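Local coordinates for putative lipoprotein YcdA (Bacillus subtilis subsp. subtilis str. 168, PDB 4R4G), which is of unknown function but is a putative membrane-attached lipoprotein, with an N-terminal Ig-like domain joined by a kinked helix to an alpha-beta C-terminal domain, at residues T63-T74 / N97-G105; T8-I19 / K121-I129. All blocks are in the same frame, centred on the assembly; numbering follows the deposited sequence.

Interaction 1. Residues T63-T74 / N97-G105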
loop_
_atom_site.group_PDB
_atom_site.type_symbol
_atom_site.label_atom_id
_atom_site.label_comp_id
_atom_site.label_asym_id
_atom_site.label_seq_id
_atom_site.Cartn_x
_atom_site.Cartn_y
_atom_site.Cartn_z
ATOM N N THR A 63 -26.217 8.992 -11.156
ATOM C CA THR A 63 -25.646 7.960 -12.021
ATOM C C THR A 63 -24.426 8.558 -12.694
ATOM O O THR A 63 -24.389 9.767 -12.956
ATOM C CB THR A 63 -26.667 7.412 -13.037
ATOM O OG1 THR A 63 -27.104 8.473 -13.876
ATOM C CG2 THR A 63 -27.876 6.755 -12.378
ATOM N N LEU A 64 -23.422 7.731 -12.961
ATOM C CA LEU A 64 -22.253 8.209 -13.668
ATOM C C LEU A 64 -22.075 7.444 -14.940
ATOM O O LEU A 64 -22.216 6.222 -14.955
ATOM C CB LEU A 64 -20.977 8.091 -12.810
ATOM C CG LEU A 64 -19.779 8.884 -13.309
ATOM C CD1 LEU A 64 -19.696 10.217 -12.630
ATOM C CD2 LEU A 64 -18.552 8.162 -13.061
ATOM N N TYR A 65 -21.712 8.156 -15.997
ATOM C CA TYR A 65 -21.376 7.586 -17.284
ATOM C C TYR A 65 -19.926 7.850 -17.546
ATOM O O TYR A 65 -19.434 8.934 -17.245
ATOM C CB TYR A 65 -22.248 8.159 -18.411
ATOM C CG TYR A 65 -23.660 7.605 -18.413
ATOM C CD1 TYR A 65 -24.632 8.106 -17.548
ATOM C CD2 TYR A 65 -24.031 6.593 -19.289
ATOM C CE1 TYR A 65 -25.930 7.594 -17.543
ATOM C CE2 TYR A 65 -25.306 6.029 -19.248
ATOM C CZ TYR A 65 -26.259 6.544 -18.386
ATOM O OH TYR A 65 -27.540 6.036 -18.414
ATOM N N GLN A 66 -19.225 6.837 -18.062
ATOM C CA GLN A 66 -17.856 6.918 -18.540
ATOM C C GLN A 66 -17.974 6.726 -20.011
ATOM O O GLN A 66 -18.458 5.674 -20.452
ATOM C CB GLN A 66 -16.992 5.866 -17.880
ATOM C CG GLN A 66 -15.561 5.936 -18.288
ATOM C CD GLN A 66 -14.863 4.754 -17.741
ATOM O OE1 GLN A 66 -14.345 4.782 -16.627
ATOM N NE2 GLN A 66 -14.895 3.674 -18.497
ATOM N N GLY A 67 -17.673 7.773 -20.764
ATOM C CA GLY A 67 -17.921 7.779 -22.196
ATOM C C GLY A 67 -19.425 7.778 -22.339
ATOM O O GLY A 67 -20.107 8.636 -21.743
ATOM N N ASP A 68 -19.951 6.747 -23.034
ATOM C CA ASP A 68 -21.395 6.547 -23.207
ATOM C C ASP A 68 -21.899 5.386 -22.336
ATOM O O ASP A 68 -23.066 5.064 -22.395
ATOM C CB ASP A 68 -21.748 6.289 -24.687
ATOM C CG ASP A 68 -21.576 7.476 -25.615
ATOM O OD1 ASP A 68 -21.559 8.623 -25.117
ATOM O OD2 ASP A 68 -21.510 7.263 -26.843
ATOM N N THR A 69 -21.035 4.766 -21.539
ATOM C CA THR A 69 -21.350 3.597 -20.706
ATOM C C THR A 69 -21.654 3.983 -19.263
ATOM O O THR A 69 -20.859 4.678 -18.626
ATOM C CB THR A 69 -20.151 2.602 -20.731
ATOM O OG1 THR A 69 -19.787 2.307 -22.085
ATOM C CG2 THR A 69 -20.422 1.309 -19.960
ATOM N N LYS A 70 -22.770 3.468 -18.735
ATOM C CA LYS A 70 -23.142 3.648 -17.336
ATOM C C LYS A 70 -22.183 2.853 -16.482
ATOM O O LYS A 70 -21.877 1.698 -16.811
ATOM C CB LYS A 70 -24.599 3.207 -17.095
ATOM C CG LYS A 70 -25.196 3.698 -15.781
ATOM C CD LYS A 70 -26.661 3.326 -15.632
ATOM C CE LYS A 70 -27.092 3.397 -14.189
ATOM N NZ LYS A 70 -28.558 3.204 -14.029
HETATM N N MSE A 71 -21.647 3.489 -15.425
HETATM C CA MSE A 71 -20.730 2.842 -14.484
HETATM C C MSE A 71 -21.469 2.426 -13.200
HETATM O O MSE A 71 -22.492 3.004 -12.837
HETATM C CB MSE A 71 -19.547 3.757 -14.144
HETATM C CG MSE A 71 -18.646 4.065 -15.328
HETATM SE SE MSE A 71 -18.033 2.516 -16.401
HETATM C CE MSE A 71 -16.541 1.981 -15.428
ATOM N N SER A 72 -20.936 1.426 -12.506
ATOM C CA SER A 72 -21.501 0.934 -11.253
ATOM C C SER A 72 -21.286 1.930 -10.136
ATOM O O SER A 72 -20.244 2.580 -10.043
ATOM C CB SER A 72 -20.853 -0.394 -10.854
ATOM O OG SER A 72 -20.919 -1.400 -11.851
ATOM N N ASP A 73 -22.245 2.013 -9.254
ATOM C CA ASP A 73 -22.050 2.808 -8.069
ATOM C C ASP A 73 -21.371 1.879 -7.078
ATOM O O ASP A 73 -21.546 0.653 -7.152
ATOM C CB ASP A 73 -23.377 3.385 -7.549
ATOM C CG ASP A 73 -24.460 2.353 -7.372
ATOM O OD1 ASP A 73 -24.906 1.776 -8.402
ATOM O OD2 ASP A 73 -24.866 2.115 -6.206
ATOM N N THR A 74 -20.540 2.415 -6.210
ATOM C CA THR A 74 -19.920 1.503 -5.275
ATOM C C THR A 74 -19.994 2.106 -3.887
ATOM O O THR A 74 -20.573 3.180 -3.714
ATOM C CB THR A 74 -18.546 1.063 -5.735
ATOM O OG1 THR A 74 -18.153 -0.016 -4.907
ATOM C CG2 THR A 74 -17.514 2.177 -5.725
ATOM N N ASN A 97 -20.693 12.332 -0.159
ATOM C CA ASN A 97 -19.888 11.761 -1.230
ATOM C C ASN A 97 -20.613 10.681 -2.009
ATOM O O ASN A 97 -21.444 9.955 -1.447
ATOM C CB ASN A 97 -18.598 11.150 -0.663
ATOM C CG ASN A 97 -17.637 12.115 -0.041
ATOM O OD1 ASN A 97 -17.068 12.991 -0.692
ATOM N ND2 ASN A 97 -17.323 11.871 1.210
ATOM N N LEU A 98 -20.222 10.535 -3.294
ATOM C CA LEU A 98 -20.719 9.535 -4.224
ATOM C C LEU A 98 -19.526 8.789 -4.758
ATOM O O LEU A 98 -18.451 9.364 -4.901
ATOM C CB LEU A 98 -21.551 10.147 -5.361
ATOM C CG LEU A 98 -22.602 11.183 -5.020
ATOM C CD1 LEU A 98 -22.960 11.955 -6.246
ATOM C CD2 LEU A 98 -23.852 10.550 -4.370
ATOM N N PHE A 99 -19.690 7.497 -5.004
ATOM C CA PHE A 99 -18.603 6.624 -5.417
ATOM C C PHE A 99 -19.013 5.811 -6.638
ATOM O O PHE A 99 -20.112 5.243 -6.670
ATOM C CB PHE A 99 -18.225 5.699 -4.247
ATOM C CG PHE A 99 -17.845 6.406 -2.967
ATOM C CD1 PHE A 99 -18.819 6.821 -2.069
ATOM C CD2 PHE A 99 -16.508 6.592 -2.626
ATOM C CE1 PHE A 99 -18.469 7.479 -0.891
ATOM C CE2 PHE A 99 -16.159 7.251 -1.449
ATOM C CZ PHE A 99 -17.141 7.706 -0.600
ATOM N N PHE A 100 -18.133 5.772 -7.648
ATOM C CA PHE A 100 -18.401 5.097 -8.903
ATOM C C PHE A 100 -17.179 4.391 -9.410
ATOM O O PHE A 100 -16.092 4.956 -9.381
ATOM C CB PHE A 100 -18.888 6.097 -9.963
ATOM C CG PHE A 100 -20.164 6.819 -9.608
ATOM C CD1 PHE A 100 -21.400 6.214 -9.793
ATOM C CD2 PHE A 100 -20.131 8.113 -9.098
ATOM C CE1 PHE A 100 -22.579 6.876 -9.451
ATOM C CE2 PHE A 100 -21.312 8.782 -8.774
ATOM C CZ PHE A 100 -22.526 8.152 -8.934
ATOM N N VAL A 101 -17.368 3.168 -9.908
ATOM C CA VAL A 101 -16.304 2.341 -10.467
ATOM C C VAL A 101 -15.973 2.907 -11.847
ATOM O O VAL A 101 -16.845 2.931 -12.717
ATOM C CB VAL A 101 -16.731 0.846 -10.525
ATOM C CG1 VAL A 101 -15.603 -0.029 -11.034
ATOM C CG2 VAL A 101 -17.241 0.358 -9.175
ATOM N N VAL A 102 -14.723 3.364 -12.028
ATOM C CA VAL A 102 -14.219 4.012 -13.247
ATOM C C VAL A 102 -12.810 3.539 -13.646
ATOM O O VAL A 102 -11.997 3.147 -12.807
ATOM C CB VAL A 102 -14.191 5.572 -13.093
ATOM C CG1 VAL A 102 -15.590 6.154 -12.987
ATOM C CG2 VAL A 102 -13.311 6.033 -11.916
ATOM N N ASP A 103 -12.526 3.670 -14.938
ATOM C CA ASP A 103 -11.229 3.494 -15.572
ATOM C C ASP A 103 -10.606 4.907 -15.567
ATOM O O ASP A 103 -11.227 5.844 -16.064
ATOM C CB ASP A 103 -11.399 2.896 -16.983
ATOM C CG ASP A 103 -12.024 1.508 -16.990
ATOM O OD1 ASP A 103 -11.343 0.553 -16.577
ATOM O OD2 ASP A 103 -13.179 1.369 -17.464
ATOM N N LYS A 104 -9.468 5.086 -14.882
ATOM C CA LYS A 104 -8.752 6.363 -14.680
ATOM C C LYS A 104 -8.597 7.159 -15.978
ATOM O O LYS A 104 -8.291 6.581 -17.029
ATOM C CB LYS A 104 -7.349 6.079 -14.066
ATOM C CG LYS A 104 -6.478 7.293 -13.665
ATOM C CD LYS A 104 -5.005 6.852 -13.465
ATOM C CE LYS A 104 -4.016 7.980 -13.227
ATOM N NZ LYS A 104 -2.615 7.492 -13.056
ATOM N N GLY A 105 -8.790 8.475 -15.857
ATOM C CA GLY A 105 -8.587 9.452 -16.916
ATOM C C GLY A 105 -9.576 9.438 -18.060
ATOM O O GLY A 105 -9.193 9.752 -19.188
#
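Leu64 and Phe100 meet between the two sheets of the Ig-like beta sandwich, where strand 63-66 of one sheet faces strand 97-102 of the other at an angle of 31°. In this tightly packed part Leu64 CB sits over one face of the Phe100 ring, 3.6 Å from its centroid, in a CH-pi contact. The CG of Leu64 stands anti to the backbone N (chi1 -165°), and from there the CD2 branch reaches Val102 CG1 at 3.6 Å. Leu110 of strand 107-112 also touches Phe100. By contrast, Ser72 and Asp73 lie exposed where the chain leaves its hairpin and crosses to the other sheet. There the backbones do the holding: Val101 N donates to Ser72 O (2.9 Å) and Thr74 N to Phe99 O (2.9 Å), the bonds of a single bridge between Asp73 and Phe100. Thr74 CB then rests on Val101 CG2 at 3.7 Å, while its OG1 turns to Asp31. Toward the other end of the contact, the extended side chain of Gln66 grips Asp103 twice: Gln66 OE1 accepts a hydrogen bond from Asp103 N at 2.7 Å, in the carbonyl plane, and Gln66 NE2 donates one to the anti lone pair of Asp103 OD2 at 3.1 Å. A leucine in place of Gln66 would probably leave Asp103 N and its carboxylate without these mates. The amide and carboxylate planes are turned 48° apart.

Interaction 2. Residues T8-I19 / K121-I129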
loop_
_atom_site.group_PDB
_atom_site.type_symbol
_atom_site.label_atom_id
_atom_site.label_comp_id
_atom_site.label_asym_id
_atom_site.label_seq_id
_atom_site.Cartn_x
_atom_site.Cartn_y
_atom_site.Cartn_z
ATOM N N THR A 8 -19.541 23.422 -12.431
ATOM C CA THR A 8 -19.681 22.652 -11.180
ATOM C C THR A 8 -20.956 22.958 -10.383
ATOM O O THR A 8 -21.200 22.332 -9.350
ATOM C CB THR A 8 -18.452 22.863 -10.275
ATOM O OG1 THR A 8 -18.341 24.246 -9.946
ATOM C CG2 THR A 8 -17.161 22.370 -10.909
ATOM N N GLU A 9 -21.759 23.905 -10.848
ATOM C CA GLU A 9 -23.017 24.238 -10.183
ATOM C C GLU A 9 -24.086 24.357 -11.225
ATOM O O GLU A 9 -23.916 25.102 -12.184
ATOM C CB GLU A 9 -22.902 25.532 -9.352
ATOM C CG GLU A 9 -24.160 25.867 -8.561
ATOM C CD GLU A 9 -24.137 27.198 -7.837
ATOM O OE1 GLU A 9 -23.289 27.368 -6.931
ATOM O OE2 GLU A 9 -25.002 28.052 -8.142
ATOM N N LYS A 10 -25.152 23.578 -11.086
ATOM C CA LYS A 10 -26.285 23.590 -12.003
ATOM C C LYS A 10 -27.535 23.428 -11.190
ATOM O O LYS A 10 -27.483 22.941 -10.059
ATOM C CB LYS A 10 -26.171 22.510 -13.097
ATOM C CG LYS A 10 -25.141 22.831 -14.177
ATOM C CD LYS A 10 -25.192 21.896 -15.368
ATOM C CE LYS A 10 -23.928 21.972 -16.196
ATOM N NZ LYS A 10 -24.187 21.680 -17.632
ATOM N N SER A 11 -28.658 23.868 -11.740
ATOM C CA SER A 11 -29.918 23.808 -11.026
ATOM C C SER A 11 -31.118 23.744 -11.940
ATOM O O SER A 11 -31.082 24.160 -13.097
ATOM C CB SER A 11 -30.072 25.027 -10.117
ATOM O OG SER A 11 -29.615 26.204 -10.761
ATOM N N SER A 12 -32.177 23.179 -11.388
ATOM C CA SER A 12 -33.501 23.126 -11.955
ATOM C C SER A 12 -34.357 23.956 -11.006
ATOM O O SER A 12 -33.843 24.446 -9.991
ATOM C CB SER A 12 -33.990 21.689 -12.107
ATOM O OG SER A 12 -34.324 21.115 -10.855
ATOM N N ASP A 13 -35.637 24.123 -11.315
ATOM C CA ASP A 13 -36.532 24.906 -10.472
ATOM C C ASP A 13 -36.804 24.211 -9.115
ATOM O O ASP A 13 -37.198 24.896 -8.161
ATOM C CB ASP A 13 -37.862 25.214 -11.218
ATOM C CG ASP A 13 -38.604 24.034 -11.854
ATOM O OD1 ASP A 13 -37.929 23.037 -12.259
ATOM O OD2 ASP A 13 -39.846 24.130 -12.012
ATOM N N ILE A 14 -36.554 22.876 -9.020
ATOM C CA ILE A 14 -36.846 22.122 -7.799
ATOM C C ILE A 14 -35.596 21.762 -6.966
ATOM O O ILE A 14 -35.746 21.576 -5.759
ATOM C CB ILE A 14 -37.741 20.882 -8.052
ATOM C CG1 ILE A 14 -37.003 19.724 -8.699
ATOM C CG2 ILE A 14 -39.044 21.241 -8.792
ATOM C CD1 ILE A 14 -37.693 18.487 -8.432
ATOM N N ALA A 15 -34.386 21.700 -7.562
ATOM C CA ALA A 15 -33.165 21.412 -6.794
ATOM C C ALA A 15 -31.925 22.071 -7.398
ATOM O O ALA A 15 -31.902 22.360 -8.593
ATOM C CB ALA A 15 -32.945 19.912 -6.683
ATOM N N GLN A 16 -30.900 22.320 -6.559
ATOM C CA GLN A 16 -29.624 22.887 -6.986
ATOM C C GLN A 16 -28.500 21.950 -6.561
ATOM O O GLN A 16 -28.375 21.630 -5.375
ATOM C CB GLN A 16 -29.394 24.312 -6.444
ATOM C CG GLN A 16 -28.071 24.935 -6.933
ATOM C CD GLN A 16 -27.559 26.087 -6.102
ATOM O OE1 GLN A 16 -27.454 27.225 -6.582
ATOM N NE2 GLN A 16 -27.180 25.809 -4.857
ATOM N N VAL A 17 -27.683 21.509 -7.528
ATOM C CA VAL A 17 -26.595 20.588 -7.234
ATOM C C VAL A 17 -25.266 21.286 -7.462
ATOM O O VAL A 17 -25.070 21.945 -8.481
ATOM C CB VAL A 17 -26.715 19.278 -8.056
ATOM C CG1 VAL A 17 -25.655 18.260 -7.654
ATOM C CG2 VAL A 17 -28.104 18.678 -7.916
ATOM N N LYS A 18 -24.366 21.138 -6.497
ATOM C CA LYS A 18 -23.025 21.690 -6.538
ATOM C C LYS A 18 -22.047 20.565 -6.348
ATOM O O LYS A 18 -22.202 19.785 -5.409
ATOM C CB LYS A 18 -22.823 22.764 -5.440
ATOM C CG LYS A 18 -23.985 23.757 -5.266
ATOM C CD LYS A 18 -23.640 24.918 -4.325
ATOM C CE LYS A 18 -24.523 24.955 -3.103
ATOM N NZ LYS A 18 -24.882 26.348 -2.726
ATOM N N ILE A 19 -21.044 20.466 -7.222
ATOM C CA ILE A 19 -20.003 19.466 -7.076
ATOM C C ILE A 19 -18.847 20.123 -6.324
ATOM O O ILE A 19 -18.113 20.938 -6.894
ATOM C CB ILE A 19 -19.569 18.872 -8.423
ATOM C CG1 ILE A 19 -20.756 18.236 -9.141
ATOM C CG2 ILE A 19 -18.430 17.892 -8.204
ATOM C CD1 ILE A 19 -20.428 17.646 -10.391
ATOM N N LYS A 121 -36.307 14.571 -17.325
ATOM C CA LYS A 121 -35.460 15.478 -18.102
ATOM C C LYS A 121 -35.557 16.954 -17.685
ATOM O O LYS A 121 -34.494 17.540 -17.483
ATOM C CB LYS A 121 -35.713 15.337 -19.596
ATOM C CG LYS A 121 -35.173 14.040 -20.155
ATOM C CD LYS A 121 -35.025 14.146 -21.668
ATOM C CE LYS A 121 -34.270 13.013 -22.291
ATOM N NZ LYS A 121 -32.848 12.965 -21.836
ATOM N N PRO A 122 -36.741 17.587 -17.501
ATOM C CA PRO A 122 -36.736 19.020 -17.127
ATOM C C PRO A 122 -36.190 19.310 -15.712
ATOM O O PRO A 122 -35.450 20.287 -15.526
ATOM C CB PRO A 122 -38.215 19.429 -17.265
ATOM C CG PRO A 122 -38.856 18.349 -18.099
ATOM C CD PRO A 122 -38.130 17.110 -17.722
ATOM N N LYS A 123 -36.517 18.451 -14.727
ATOM C CA LYS A 123 -36.105 18.611 -13.326
ATOM C C LYS A 123 -34.662 18.123 -13.064
ATOM O O LYS A 123 -34.126 18.437 -12.007
ATOM C CB LYS A 123 -37.106 17.891 -12.378
ATOM C CG LYS A 123 -37.180 16.357 -12.545
ATOM C CD LYS A 123 -38.240 15.628 -11.688
ATOM C CE LYS A 123 -37.936 14.140 -11.659
ATOM N NZ LYS A 123 -39.124 13.289 -11.405
ATOM N N SER A 124 -34.044 17.363 -14.004
ATOM C CA SER A 124 -32.692 16.774 -13.888
ATOM C C SER A 124 -31.538 17.730 -14.237
ATOM O O SER A 124 -31.747 18.701 -14.946
ATOM C CB SER A 124 -32.579 15.550 -14.787
ATOM O OG SER A 124 -33.365 14.469 -14.316
ATOM N N VAL A 125 -30.323 17.453 -13.721
ATOM C CA VAL A 125 -29.105 18.218 -14.032
ATOM C C VAL A 125 -27.992 17.233 -14.325
ATOM O O VAL A 125 -27.915 16.174 -13.699
ATOM C CB VAL A 125 -28.631 19.315 -13.036
ATOM C CG1 VAL A 125 -29.513 20.553 -13.091
ATOM C CG2 VAL A 125 -28.479 18.785 -11.616
ATOM N N THR A 126 -27.136 17.600 -15.278
ATOM C CA THR A 126 -26.054 16.782 -15.756
ATOM C C THR A 126 -24.719 17.580 -15.722
ATOM O O THR A 126 -24.676 18.718 -16.166
ATOM C CB THR A 126 -26.425 16.217 -17.152
ATOM O OG1 THR A 126 -25.321 15.489 -17.667
ATOM C CG2 THR A 126 -26.800 17.290 -18.173
ATOM N N PHE A 127 -23.640 16.971 -15.216
ATOM C CA PHE A 127 -22.306 17.592 -15.171
ATOM C C PHE A 127 -21.276 16.760 -15.915
ATOM O O PHE A 127 -21.296 15.539 -15.828
ATOM C CB PHE A 127 -21.803 17.776 -13.726
ATOM C CG PHE A 127 -22.736 18.493 -12.782
ATOM C CD1 PHE A 127 -23.743 17.801 -12.112
ATOM C CD2 PHE A 127 -22.564 19.844 -12.503
ATOM C CE1 PHE A 127 -24.597 18.462 -11.222
ATOM C CE2 PHE A 127 -23.427 20.509 -11.617
ATOM C CZ PHE A 127 -24.438 19.814 -10.981
ATOM N N LYS A 128 -20.341 17.419 -16.593
ATOM C CA LYS A 128 -19.230 16.741 -17.239
ATOM C C LYS A 128 -18.031 16.852 -16.319
ATOM O O LYS A 128 -17.821 17.899 -15.687
ATOM C CB LYS A 128 -18.941 17.314 -18.625
ATOM C CG LYS A 128 -20.100 17.130 -19.591
ATOM C CD LYS A 128 -19.761 17.594 -20.963
ATOM C CE LYS A 128 -20.912 17.430 -21.935
ATOM N NZ LYS A 128 -20.589 18.097 -23.231
ATOM N N ILE A 129 -17.305 15.731 -16.156
ATOM C CA ILE A 129 -16.101 15.621 -15.337
ATOM C C ILE A 129 -14.952 15.157 -16.239
ATOM O O ILE A 129 -15.054 14.083 -16.841
ATOM C CB ILE A 129 -16.341 14.657 -14.154
ATOM C CG1 ILE A 129 -17.383 15.231 -13.172
ATOM C CG2 ILE A 129 -15.033 14.290 -13.465
ATOM C CD1 ILE A 129 -17.966 14.230 -12.157
#
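Phe127 fills the space between strand 125-129 and the beta hairpin 8-19, which belong to opposite sheets of the Ig-like sandwich. Phe127 CB lies 3.6 Å from Ile19 CD1, and the same methyl sits over one face of the ring, offset toward CG. Farther out the two CE atoms meet different parts of the hairpin: Phe127 CE1 packs against Val17 CG1 at 3.7 Å, whereas CE2 approaches Lys10 N at 3.6 Å. The tip, CZ, points to Val17 O at 3.3 Å. Since Lys10 N and Val17 O both lie near the ring plane and are hydrogen-bonded to each other, the ring meets a backbone pair of the hairpin edge-on. Phe127 CG stands anti to the carbonyl carbon (chi1 -52°), and this sends the ring across to the hairpin. Beside it, Val125 CG2 meets Val17 CG2 at 3.7 Å, and Tyr112 of strand 107-112 touches Val17 as well. Lys10 CB touches Phe127 CE2, and the extended chain beyond runs on until NZ makes a weak hydrogen bond to Thr126 O. At the hairpin turn, Ser12 OG donates to Lys123 O at 2.9 Å, from 35° out of the carbonyl plane, while the backbone N atoms of Ile14 and Ala15 each give that hydroxyl oxygen a weak hydrogen bond.

In the fold
Both interactions join the same two sheets of the Ig-like domain, but near different margins of the sandwich. Interaction 1 brings together the end strands 69-71 and 93-102, along with strand 62-66; interaction 2 packs the end strand 9-11, along with strand 16-25, against the end strand 125-130. Their centres lie about 17 Å apart and their nearest atoms about 4 Å, without touching. Strand 107-112 runs between them: Tyr108 touches Val102 of the first contact and Ile129 in segment 121-129 of the second. Along the chain, interaction 1 is nested within the loop that interaction 2 closes. A tetraethylene glycol, probably from the crystallisation liquor, lies about 6 Å from the side chain of Thr126 and is hydrogen-bonded to Lys121 NZ.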